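Local coordinates for protein putative hydrolase (Bacteroides ovatus, PDB 4HBS) that is of unknown function but is a five-bladed beta-propeller, probably a hydrolase related to the beta-fructosidase group of enzymes, at residues Arg89-Val101 and Ala125-His137. Numbering follows the deposited sequence.
Sequences RGNCSFPRNSIMV and ADRYYQVRTHIRH
Asn91 lies beside the amide end of Gln130, its CB 4.0 Å from Gln130 NE2. The Gln130 side chain, extended beyond CG, runs alongside the backbone of Cys92 and Ser93. Ser93 OG donates to the carbonyl O of Val131 at 2.9 Å, with the donor tilted 22° from the carbonyl plane. Pro95 sets CD against Val131 O and CB against the peptide between Arg132 and Thr133, and its CG meets Val131 CG1 at 4.2 Å. The Arg96 N-H reaches the hydroxyl OG1 of Thr133, while the Arg96 guanidinium turns away to a salt bridge with Asp77. In this five-bladed propeller, 98-101 belongs to a four-stranded antiparallel blade sheet; 125-137 passes its start and leads on toward strand 156-165 of the next sheet. Asn97 grips this connection with both ends of its amide, brought to Ile135 by a chi1 of 54° that puts CG between the backbone N and carbonyl carbon. Asn97 OD1 accepts from Ile135 N at 2.9 Å, on a lone pair in the carbonyl plane, and Asn97 ND2 donates to Ile135 O at 3.1 Å. ND2 also hydrogen-bonds to Tyr158 O, and these bonds fix the amide's rotation. Asn97 O takes the N-H of His134. Ile99 sets CD1 over one face of the His134 ring, 4.0 Å from its centroid, a CH-pi contact; His134 NE2 is hydrogen-bonded to Tyr196 OH.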
loop_
_atom_site.group_PDB
_atom_site.type_symbol
_atom_site.label_atom_id
_atom_site.label_comp_id
_atom_site.label_asym_id
_atom_site.label_seq_id
_atom_site.Cartn_x
_atom_site.Cartn_y
_atom_site.Cartn_z
ATOM N N ARG A 89 -12.685 -8.987 -18.147
ATOM C CA ARG A 89 -13.517 -8.251 -17.194
ATOM C C ARG A 89 -14.791 -7.739 -17.856
ATOM O O ARG A 89 -14.743 -7.207 -18.960
ATOM C CB ARG A 89 -12.729 -7.104 -16.550
ATOM C CG ARG A 89 -13.557 -6.132 -15.650
ATOM C CD ARG A 89 -12.755 -5.622 -14.457
ATOM N NE ARG A 89 -11.389 -5.261 -14.850
ATOM C CZ ARG A 89 -10.262 -5.558 -14.194
ATOM N NH1 ARG A 89 -10.306 -6.218 -13.036
ATOM N NH2 ARG A 89 -9.081 -5.192 -14.687
ATOM N N GLY A 90 -15.913 -7.933 -17.164
ATOM C CA GLY A 90 -17.233 -7.531 -17.620
ATOM C C GLY A 90 -17.753 -6.330 -16.858
ATOM O O GLY A 90 -16.999 -5.384 -16.609
ATOM N N ASN A 91 -19.045 -6.371 -16.455
ATOM C CA ASN A 91 -19.682 -5.258 -15.760
ATOM C C ASN A 91 -19.154 -5.077 -14.339
ATOM O O ASN A 91 -19.369 -5.946 -13.500
ATOM C CB ASN A 91 -21.204 -5.424 -15.736
ATOM C CG ASN A 91 -21.861 -5.352 -17.097
ATOM O OD1 ASN A 91 -21.330 -4.768 -18.053
ATOM N ND2 ASN A 91 -23.073 -5.880 -17.196
ATOM N N CYS A 92 -18.479 -3.916 -14.069
ATOM C CA CYS A 92 -17.882 -3.590 -12.767
ATOM C C CYS A 92 -18.171 -2.170 -12.318
ATOM O O CYS A 92 -18.397 -1.276 -13.122
ATOM C CB CYS A 92 -16.372 -3.822 -12.800
ATOM S SG CYS A 92 -15.883 -5.556 -12.946
ATOM N N SER A 93 -18.041 -1.974 -11.012
ATOM C CA SER A 93 -18.130 -0.710 -10.300
ATOM C C SER A 93 -16.716 -0.280 -10.075
ATOM O O SER A 93 -15.858 -1.148 -10.012
ATOM C CB SER A 93 -18.809 -0.934 -8.958
ATOM O OG SER A 93 -19.703 0.115 -8.631
ATOM N N PHE A 94 -16.437 0.998 -9.859
ATOM C CA PHE A 94 -15.061 1.404 -9.603
ATOM C C PHE A 94 -14.976 2.282 -8.338
ATOM O O PHE A 94 -14.485 3.425 -8.411
ATOM C CB PHE A 94 -14.483 2.100 -10.860
ATOM C CG PHE A 94 -12.969 2.090 -10.998
ATOM C CD1 PHE A 94 -12.241 0.921 -10.794
ATOM C CD2 PHE A 94 -12.282 3.228 -11.408
ATOM C CE1 PHE A 94 -10.863 0.911 -10.937
ATOM C CE2 PHE A 94 -10.896 3.201 -11.582
ATOM C CZ PHE A 94 -10.201 2.040 -11.374
ATOM N N PRO A 95 -15.384 1.733 -7.144
ATOM C CA PRO A 95 -15.302 2.507 -5.889
ATOM C C PRO A 95 -13.932 3.124 -5.623
ATOM O O PRO A 95 -12.921 2.495 -5.908
ATOM C CB PRO A 95 -15.631 1.455 -4.811
ATOM C CG PRO A 95 -15.504 0.159 -5.470
ATOM C CD PRO A 95 -15.949 0.403 -6.865
ATOM N N ARG A 96 -13.898 4.332 -5.035
ATOM C CA ARG A 96 -12.629 5.017 -4.756
ATOM C C ARG A 96 -11.827 4.362 -3.653
ATOM O O ARG A 96 -10.615 4.532 -3.625
ATOM C CB ARG A 96 -12.838 6.518 -4.483
ATOM C CG ARG A 96 -13.514 7.255 -5.647
ATOM C CD ARG A 96 -13.054 6.794 -7.049
ATOM N NE ARG A 96 -12.955 7.896 -8.024
ATOM C CZ ARG A 96 -11.823 8.382 -8.538
ATOM N NH1 ARG A 96 -10.650 7.890 -8.167
ATOM N NH2 ARG A 96 -11.857 9.380 -9.413
ATOM N N ASN A 97 -12.456 3.562 -2.818
ATOM C CA ASN A 97 -11.753 2.807 -1.796
ATOM C C ASN A 97 -12.665 1.732 -1.238
ATOM O O ASN A 97 -13.894 1.816 -1.354
ATOM C CB ASN A 97 -11.206 3.700 -0.667
ATOM C CG ASN A 97 -12.243 4.571 -0.024
ATOM O OD1 ASN A 97 -13.199 4.078 0.558
ATOM N ND2 ASN A 97 -12.110 5.892 -0.136
ATOM N N SER A 98 -12.057 0.730 -0.637
ATOM C CA SER A 98 -12.771 -0.387 -0.044
ATOM C C SER A 98 -11.847 -1.108 0.886
ATOM O O SER A 98 -10.636 -0.857 0.866
ATOM C CB SER A 98 -13.300 -1.333 -1.120
ATOM O OG SER A 98 -12.286 -1.754 -2.013
ATOM N N ILE A 99 -12.403 -1.963 1.741
ATOM C CA ILE A 99 -11.602 -2.708 2.695
ATOM C C ILE A 99 -12.029 -4.178 2.703
ATOM O O ILE A 99 -13.062 -4.562 2.137
ATOM C CB ILE A 99 -11.657 -2.061 4.115
ATOM C CG1 ILE A 99 -13.064 -2.191 4.760
ATOM C CG2 ILE A 99 -11.178 -0.588 4.061
ATOM C CD1 ILE A 99 -13.230 -1.588 6.152
HETATM N N MSE A 100 -11.194 -4.989 3.329
HETATM C CA MSE A 100 -11.377 -6.434 3.454
HETATM C C MSE A 100 -10.625 -6.936 4.693
HETATM O O MSE A 100 -9.691 -6.273 5.147
HETATM C CB MSE A 100 -10.845 -7.101 2.158
HETATM C CG MSE A 100 -10.867 -8.632 2.142
HETATM SE SE MSE A 100 -9.210 -9.392 2.669
HETATM C CE MSE A 100 -8.308 -9.137 1.138
ATOM N N VAL A 101 -11.063 -8.073 5.259
ATOM C CA VAL A 101 -10.409 -8.728 6.402
ATOM C C VAL A 101 -10.029 -10.129 5.977
ATOM O O VAL A 101 -10.904 -10.882 5.562
ATOM C CB VAL A 101 -11.275 -8.791 7.697
ATOM C CG1 VAL A 101 -10.494 -9.473 8.816
ATOM C CG2 VAL A 101 -11.738 -7.408 8.141
ATOM N N ALA A 125 -29.392 -9.630 -13.432
ATOM C CA ALA A 125 -29.708 -8.195 -13.375
ATOM C C ALA A 125 -28.453 -7.355 -13.268
ATOM O O ALA A 125 -27.413 -7.821 -12.802
ATOM C CB ALA A 125 -30.611 -7.888 -12.201
ATOM N N ASP A 126 -28.598 -6.079 -13.607
ATOM C CA ASP A 126 -27.511 -5.103 -13.592
ATOM C C ASP A 126 -26.985 -4.885 -12.156
ATOM O O ASP A 126 -27.674 -5.204 -11.186
ATOM C CB ASP A 126 -28.017 -3.760 -14.215
ATOM C CG ASP A 126 -26.948 -2.786 -14.707
ATOM O OD1 ASP A 126 -25.900 -3.257 -15.240
ATOM O OD2 ASP A 126 -27.190 -1.551 -14.635
ATOM N N ARG A 127 -25.747 -4.368 -12.044
ATOM C CA ARG A 127 -25.061 -4.028 -10.787
ATOM C C ARG A 127 -24.751 -5.234 -9.904
ATOM O O ARG A 127 -24.512 -5.061 -8.713
ATOM C CB ARG A 127 -25.839 -2.971 -9.982
ATOM C CG ARG A 127 -26.355 -1.800 -10.806
ATOM C CD ARG A 127 -25.291 -1.177 -11.675
ATOM N NE ARG A 127 -25.697 0.107 -12.251
ATOM C CZ ARG A 127 -25.669 1.275 -11.615
ATOM N NH1 ARG A 127 -25.280 1.342 -10.345
ATOM N NH2 ARG A 127 -26.044 2.389 -12.239
ATOM N N TYR A 128 -24.642 -6.435 -10.494
ATOM C CA TYR A 128 -24.347 -7.656 -9.730
ATOM C C TYR A 128 -22.934 -7.630 -9.155
ATOM O O TYR A 128 -21.959 -7.511 -9.891
ATOM C CB TYR A 128 -24.526 -8.889 -10.609
ATOM C CG TYR A 128 -24.454 -10.202 -9.869
ATOM C CD1 TYR A 128 -25.357 -10.503 -8.855
ATOM C CD2 TYR A 128 -23.584 -11.204 -10.279
ATOM C CE1 TYR A 128 -25.352 -11.745 -8.224
ATOM C CE2 TYR A 128 -23.598 -12.463 -9.686
ATOM C CZ TYR A 128 -24.480 -12.731 -8.651
ATOM O OH TYR A 128 -24.488 -13.968 -8.034
ATOM N N TYR A 129 -22.845 -7.712 -7.825
ATOM C CA TYR A 129 -21.615 -7.700 -7.047
ATOM C C TYR A 129 -20.803 -6.413 -7.251
ATOM O O TYR A 129 -19.612 -6.386 -6.947
ATOM C CB TYR A 129 -20.794 -8.969 -7.288
ATOM C CG TYR A 129 -21.187 -10.070 -6.326
ATOM C CD1 TYR A 129 -22.278 -10.886 -6.580
ATOM C CD2 TYR A 129 -20.510 -10.244 -5.123
ATOM C CE1 TYR A 129 -22.653 -11.890 -5.690
ATOM C CE2 TYR A 129 -20.876 -11.240 -4.225
ATOM C CZ TYR A 129 -21.950 -12.064 -4.509
ATOM O OH TYR A 129 -22.329 -13.061 -3.627
ATOM N N GLN A 130 -21.493 -5.311 -7.624
ATOM C CA GLN A 130 -20.905 -3.978 -7.748
ATOM C C GLN A 130 -20.966 -3.347 -6.353
ATOM O O GLN A 130 -21.841 -3.701 -5.558
ATOM C CB GLN A 130 -21.644 -3.160 -8.804
ATOM C CG GLN A 130 -21.352 -3.673 -10.212
ATOM C CD GLN A 130 -21.732 -2.718 -11.297
ATOM O OE1 GLN A 130 -21.865 -1.516 -11.087
ATOM N NE2 GLN A 130 -21.932 -3.237 -12.486
ATOM N N VAL A 131 -19.979 -2.505 -6.019
ATOM C CA VAL A 131 -19.818 -1.936 -4.687
ATOM C C VAL A 131 -19.720 -0.416 -4.740
ATOM O O VAL A 131 -19.398 0.147 -5.785
ATOM C CB VAL A 131 -18.541 -2.586 -4.091
ATOM C CG1 VAL A 131 -18.044 -1.879 -2.835
ATOM C CG2 VAL A 131 -18.777 -4.071 -3.825
ATOM N N ARG A 132 -20.043 0.240 -3.604
ATOM C CA ARG A 132 -19.937 1.687 -3.415
ATOM C C ARG A 132 -18.665 2.023 -2.620
ATOM O O ARG A 132 -18.199 1.193 -1.836
ATOM C CB ARG A 132 -21.146 2.209 -2.648
ATOM C CG ARG A 132 -22.469 1.752 -3.194
ATOM C CD ARG A 132 -23.591 2.434 -2.465
ATOM N NE ARG A 132 -24.897 2.097 -3.030
ATOM C CZ ARG A 132 -25.594 0.993 -2.765
ATOM N NH1 ARG A 132 -25.111 0.074 -1.937
ATOM N NH2 ARG A 132 -26.779 0.799 -3.329
ATOM N N THR A 133 -18.134 3.246 -2.788
ATOM C CA THR A 133 -16.948 3.725 -2.056
ATOM C C THR A 133 -17.136 3.492 -0.518
ATOM O O THR A 133 -18.211 3.794 0.017
ATOM C CB THR A 133 -16.735 5.222 -2.360
ATOM O OG1 THR A 133 -16.642 5.431 -3.770
ATOM C CG2 THR A 133 -15.523 5.794 -1.662
ATOM N N HIS A 134 -16.111 2.934 0.171
ATOM C CA HIS A 134 -16.215 2.652 1.599
ATOM C C HIS A 134 -16.333 3.950 2.402
ATOM O O HIS A 134 -17.274 4.074 3.189
ATOM C CB HIS A 134 -15.037 1.788 2.108
ATOM C CG HIS A 134 -14.798 1.879 3.584
ATOM N ND1 HIS A 134 -15.596 1.211 4.484
ATOM C CD2 HIS A 134 -13.853 2.564 4.265
ATOM C CE1 HIS A 134 -15.115 1.497 5.681
ATOM N NE2 HIS A 134 -14.069 2.316 5.597
ATOM N N ILE A 135 -15.385 4.909 2.217
ATOM C CA ILE A 135 -15.406 6.179 2.942
ATOM C C ILE A 135 -15.388 7.301 1.910
ATOM O O ILE A 135 -14.522 7.361 1.032
ATOM C CB ILE A 135 -14.285 6.283 4.006
ATOM C CG1 ILE A 135 -14.485 7.524 4.900
ATOM C CG2 ILE A 135 -12.901 6.271 3.400
ATOM C CD1 ILE A 135 -13.716 7.497 6.186
ATOM N N ARG A 136 -16.383 8.168 2.008
ATOM C CA ARG A 136 -16.636 9.252 1.078
ATOM C C ARG A 136 -16.080 10.553 1.626
ATOM O O ARG A 136 -16.158 10.780 2.832
ATOM C CB ARG A 136 -18.172 9.367 0.865
ATOM C CG ARG A 136 -18.592 9.217 -0.554
ATOM C CD ARG A 136 -20.058 8.887 -0.724
ATOM N NE ARG A 136 -20.950 10.020 -0.434
ATOM C CZ ARG A 136 -21.173 11.065 -1.234
ATOM N NH1 ARG A 136 -20.554 11.161 -2.402
ATOM N NH2 ARG A 136 -22.022 12.018 -0.870
ATOM N N HIS A 137 -15.572 11.433 0.757
ATOM C CA HIS A 137 -15.076 12.718 1.217
ATOM C C HIS A 137 -16.245 13.718 1.418
ATOM O O HIS A 137 -17.041 13.931 0.494
ATOM C CB HIS A 137 -14.052 13.314 0.253
ATOM C CG HIS A 137 -13.279 14.409 0.898
ATOM N ND1 HIS A 137 -13.826 15.654 1.090
ATOM C CD2 HIS A 137 -12.059 14.374 1.472
ATOM C CE1 HIS A 137 -12.916 16.345 1.756
ATOM N NE2 HIS A 137 -11.837 15.614 2.005
#